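Local coordinates for lectin CEL-IV, C-type (Cucumaria echinata, PDB 3ALU), which binds galactose-containing sugars such as raffinose through a calcium ion, as a tetrameric C-type lectin, at residues T3-L8 / G14-L19; W98-S103 / I146-C151. All blocks are in the same frame, centred on the assembly; numbering follows the deposited sequence.

Interaction 1 (T3-L8 / G14-L19); sequences TSCPPL and GKCFRL
C5 and C16 face each other and are joined by a disulfide, with 2.1 Å between C5 SG and C16 SG. The CB of C5 points at 14-19 and that of C16 at 3-8. The S-S torsion is -91°, so the two CB arms leave the bridge nearly at right angles. C16 SG also touches the backbone, lying 3.4 Å from S4 O, and the P6 ring edges up to it at CD. At one end T3 turns its hydroxyl to the start of 14-19. G14 N donates to T3 OG1 (2.9 Å, 148° at the hydrogen), and T3 CG2 packs on the G14 backbone. The disulfide ties the N-terminal arm to strand 15-21 of the C-type lectin sheet. S4 and C5 also pair antiparallel with a strand of the second subunit. At the other end L8 runs alongside R18 in the same direction. R18 CG stands anti to the backbone N (chi1 -176°), and the extended chain beyond it carries the guanidinium along L8. L8 CD1 sits over one face of the R18 guanidinium, 3.5 Å above its plane and shifted toward the rim. On the way R18 CD passes 3.5 Å from L8 O. A water donates to both L8 O (2.7 Å) and F17 O, bridging the two backbones there.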
# COMPACT_ATOMS: atom_id res chain seq x y z
N THR A 3 3.87 -1.77 -4.76
CA THR A 3 2.58 -1.39 -5.35
C THR A 3 1.39 -2.14 -4.69
O THR A 3 1.47 -3.34 -4.50
CB THR A 3 2.61 -1.62 -6.89
OG1 THR A 3 3.75 -0.95 -7.44
CG2 THR A 3 1.35 -1.07 -7.56
N SER A 4 0.32 -1.41 -4.33
CA SER A 4 -0.92 -1.98 -3.81
C SER A 4 -1.95 -2.20 -4.91
O SER A 4 -2.28 -1.26 -5.67
CB SER A 4 -1.56 -1.04 -2.80
OG SER A 4 -0.68 -0.81 -1.72
N CYS A 5 -2.48 -3.42 -4.98
CA CYS A 5 -3.46 -3.80 -6.02
C CYS A 5 -4.61 -4.62 -5.46
O CYS A 5 -4.47 -5.27 -4.41
CB CYS A 5 -2.80 -4.62 -7.13
SG CYS A 5 -1.53 -3.70 -8.03
N PRO A 6 -5.72 -4.67 -6.20
CA PRO A 6 -6.79 -5.53 -5.69
C PRO A 6 -6.51 -7.03 -5.90
O PRO A 6 -5.61 -7.39 -6.67
CB PRO A 6 -8.01 -5.10 -6.50
CG PRO A 6 -7.62 -3.86 -7.24
CD PRO A 6 -6.15 -3.84 -7.34
N PRO A 7 -7.28 -7.90 -5.24
CA PRO A 7 -7.13 -9.32 -5.38
C PRO A 7 -7.21 -9.76 -6.82
O PRO A 7 -8.08 -9.30 -7.58
CB PRO A 7 -8.30 -9.88 -4.57
CG PRO A 7 -8.54 -8.85 -3.55
CD PRO A 7 -8.38 -7.56 -4.33
N LEU A 8 -6.27 -10.63 -7.18
CA LEU A 8 -6.10 -11.20 -8.54
C LEU A 8 -5.31 -10.29 -9.46
O LEU A 8 -4.89 -10.73 -10.53
CB LEU A 8 -7.42 -11.69 -9.21
CG LEU A 8 -8.31 -12.66 -8.41
CD1 LEU A 8 -9.66 -12.87 -9.18
CD2 LEU A 8 -7.58 -13.99 -8.20
N GLY A 14 4.10 0.87 -9.65
CA GLY A 14 2.96 1.75 -9.41
C GLY A 14 1.69 1.46 -10.17
O GLY A 14 0.67 2.11 -9.94
N LYS A 15 1.73 0.47 -11.05
CA LYS A 15 0.56 0.10 -11.86
C LYS A 15 0.10 -1.32 -11.55
O LYS A 15 0.89 -2.15 -11.15
CB LYS A 15 0.89 0.20 -13.35
CG LYS A 15 1.09 1.63 -13.78
CD LYS A 15 1.59 1.72 -15.22
CE LYS A 15 0.47 1.44 -16.19
NZ LYS A 15 0.90 1.84 -17.59
N CYS A 16 -1.19 -1.59 -11.79
CA CYS A 16 -1.75 -2.89 -11.48
C CYS A 16 -2.22 -3.55 -12.78
O CYS A 16 -2.90 -2.90 -13.61
CB CYS A 16 -2.97 -2.77 -10.56
SG CYS A 16 -2.52 -2.08 -8.94
N PHE A 17 -1.81 -4.80 -12.94
CA PHE A 17 -2.06 -5.53 -14.18
C PHE A 17 -2.76 -6.84 -13.93
O PHE A 17 -2.63 -7.45 -12.87
CB PHE A 17 -0.74 -5.85 -14.86
CG PHE A 17 0.08 -4.63 -15.25
CD1 PHE A 17 1.13 -4.20 -14.43
CD2 PHE A 17 -0.18 -3.94 -16.42
CE1 PHE A 17 1.91 -3.09 -14.79
CE2 PHE A 17 0.58 -2.84 -16.80
CZ PHE A 17 1.62 -2.40 -16.01
N ARG A 18 -3.47 -7.31 -14.96
CA ARG A 18 -4.07 -8.63 -14.92
C ARG A 18 -4.21 -9.18 -16.34
O ARG A 18 -4.66 -8.48 -17.28
CB ARG A 18 -5.42 -8.59 -14.21
CG ARG A 18 -6.06 -10.00 -14.05
CD ARG A 18 -7.22 -9.97 -13.06
NE ARG A 18 -7.92 -11.22 -13.20
CZ ARG A 18 -9.17 -11.38 -12.79
NH1 ARG A 18 -9.80 -10.39 -12.17
NH2 ARG A 18 -9.78 -12.53 -12.99
N LEU A 19 -3.74 -10.41 -16.49
CA LEU A 19 -3.90 -11.19 -17.72
C LEU A 19 -5.23 -11.88 -17.76
O LEU A 19 -5.59 -12.63 -16.80
CB LEU A 19 -2.75 -12.21 -17.79
CG LEU A 19 -2.86 -13.23 -18.95
CD1 LEU A 19 -2.57 -12.55 -20.27
CD2 LEU A 19 -1.91 -14.38 -18.73
O HOH W 1 -2.63 -10.36 -11.94

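Interaction 2 (W98-S103 / I146-C151)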
# COMPACT_ATOMS: atom_id res chain seq x y z
N TRP A 98 -1.16 4.68 -27.47
CA TRP A 98 -1.67 3.77 -26.47
C TRP A 98 -3.09 4.15 -26.16
O TRP A 98 -3.42 5.35 -26.09
CB TRP A 98 -0.86 3.90 -25.18
CG TRP A 98 0.56 3.42 -25.24
CD1 TRP A 98 1.69 4.19 -25.13
CD2 TRP A 98 1.00 2.06 -25.35
NE1 TRP A 98 2.82 3.38 -25.20
CE2 TRP A 98 2.42 2.07 -25.31
CE3 TRP A 98 0.32 0.82 -25.47
CZ2 TRP A 98 3.18 0.90 -25.40
CZ3 TRP A 98 1.07 -0.34 -25.55
CH2 TRP A 98 2.50 -0.31 -25.51
N THR A 99 -3.93 3.13 -25.92
CA THR A 99 -5.34 3.39 -25.57
C THR A 99 -5.52 4.19 -24.30
O THR A 99 -6.54 4.87 -24.17
CB THR A 99 -6.18 2.10 -25.50
OG1 THR A 99 -5.64 1.23 -24.48
CG2 THR A 99 -6.21 1.39 -26.89
N ASP A 100 -4.54 4.17 -23.40
CA ASP A 100 -4.61 4.99 -22.20
C ASP A 100 -4.15 6.44 -22.40
O ASP A 100 -4.17 7.21 -21.45
CB ASP A 100 -3.92 4.31 -20.99
CG ASP A 100 -2.41 4.24 -21.13
OD1 ASP A 100 -1.76 3.72 -20.18
OD2 ASP A 100 -1.86 4.67 -22.16
N GLY A 101 -3.74 6.79 -23.62
CA GLY A 101 -3.34 8.17 -23.91
C GLY A 101 -1.95 8.53 -23.45
O GLY A 101 -1.54 9.69 -23.59
N SER A 102 -1.20 7.54 -22.95
CA SER A 102 0.18 7.80 -22.49
C SER A 102 1.14 7.91 -23.70
O SER A 102 0.80 7.51 -24.82
CB SER A 102 0.65 6.70 -21.51
OG SER A 102 0.68 5.45 -22.17
N SER A 103 2.34 8.45 -23.46
CA SER A 103 3.30 8.64 -24.55
C SER A 103 3.87 7.31 -25.00
O SER A 103 4.04 6.39 -24.21
CB SER A 103 4.50 9.48 -24.08
OG SER A 103 4.03 10.61 -23.37
N ILE A 146 -3.89 -8.24 -21.66
CA ILE A 146 -3.56 -7.70 -20.34
C ILE A 146 -4.20 -6.35 -20.14
O ILE A 146 -4.02 -5.42 -20.94
CB ILE A 146 -2.03 -7.56 -20.12
CG1 ILE A 146 -1.33 -8.91 -20.22
CG2 ILE A 146 -1.71 -6.91 -18.80
CD1 ILE A 146 0.14 -8.76 -20.62
N CYS A 147 -4.97 -6.23 -19.06
CA CYS A 147 -5.51 -4.94 -18.61
C CYS A 147 -4.61 -4.28 -17.56
O CYS A 147 -3.91 -4.98 -16.76
CB CYS A 147 -6.92 -5.11 -17.99
SG CYS A 147 -8.17 -5.79 -19.10
N GLN A 148 -4.68 -2.95 -17.51
CA GLN A 148 -4.12 -2.17 -16.41
C GLN A 148 -5.27 -1.40 -15.76
O GLN A 148 -6.16 -0.90 -16.45
CB GLN A 148 -3.01 -1.19 -16.89
CG GLN A 148 -3.55 -0.10 -17.74
CD GLN A 148 -2.46 0.80 -18.28
OE1 GLN A 148 -1.37 0.33 -18.56
NE2 GLN A 148 -2.78 2.09 -18.45
N LEU A 149 -5.27 -1.31 -14.43
CA LEU A 149 -6.23 -0.43 -13.77
C LEU A 149 -5.81 1.01 -14.02
O LEU A 149 -4.67 1.25 -14.37
CB LEU A 149 -6.27 -0.76 -12.26
CG LEU A 149 -6.88 -2.14 -11.98
CD1 LEU A 149 -6.79 -2.45 -10.49
CD2 LEU A 149 -8.36 -2.21 -12.40
N PRO A 150 -6.73 1.98 -13.84
CA PRO A 150 -6.39 3.36 -14.04
C PRO A 150 -5.13 3.72 -13.26
O PRO A 150 -5.02 3.40 -12.06
CB PRO A 150 -7.64 4.12 -13.48
CG PRO A 150 -8.73 3.17 -13.58
CD PRO A 150 -8.15 1.79 -13.47
N CYS A 151 -4.16 4.32 -13.95
CA CYS A 151 -2.87 4.69 -13.38
C CYS A 151 -2.99 6.14 -12.90
O CYS A 151 -3.27 7.04 -13.70
CB CYS A 151 -1.78 4.58 -14.45
SG CYS A 151 -0.06 4.84 -13.87
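D100 and Q148 make the one direct contact between 98-103 and 146-151, a hydrogen bond between their side chains. Q148 NE2 donates to D100 OD1 at 2.6 Å, with 143° at the hydrogen. The two side chains cross at about a right angle, and the carboxylate and amide planes are 53° apart. The donor meets OD1 on its anti side, a little out of the carboxylate plane. Beyond CG the Q148 chain is extended, which carries its amide from the strand to the loop. In the C-type lectin fold the Q148-D100 bond ties the loop after strand 96-98 to the end of strand 143-148. Neighbouring residues add further bonds. S53 OG is hydrogen-bonded to D100 OD1 as a second partner. With NE2 on D100 and OE1 taking S53 N and K15 NZ, the rotation of the Q148 amide is fixed. D100 OD2 turns back on its own loop. S102 OG donates to D100 OD2 from the syn side at 2.7 Å. S102 N reaches the same D100 OD2 from above the carboxylate plane at 3.0 Å, which makes an Asx turn. W98 to G101 form a type I beta turn, closed by G101 N to W98 O.

How the interactions relate
Interaction 1 precedes interaction 2 in the chain. Their centres are about 13 Å apart. The two share one sheet, where strand 15-21 of interaction 1 runs antiparallel beside strand 143-148 of interaction 2. Probable backbone hydrogen bonds join them, R18 O to C147 N and C16 O to L149 N. K15 CG also packs against C151 SG. Together they link the N-terminal arm, two neighbouring strands and the loop after strand 96-98. Each also meets the third subunit, where C151 is disulfide-bonded to C41 of that chain. Neither is near the calcium and sugar site, and both are on parts of the fold that take part in the tetramer.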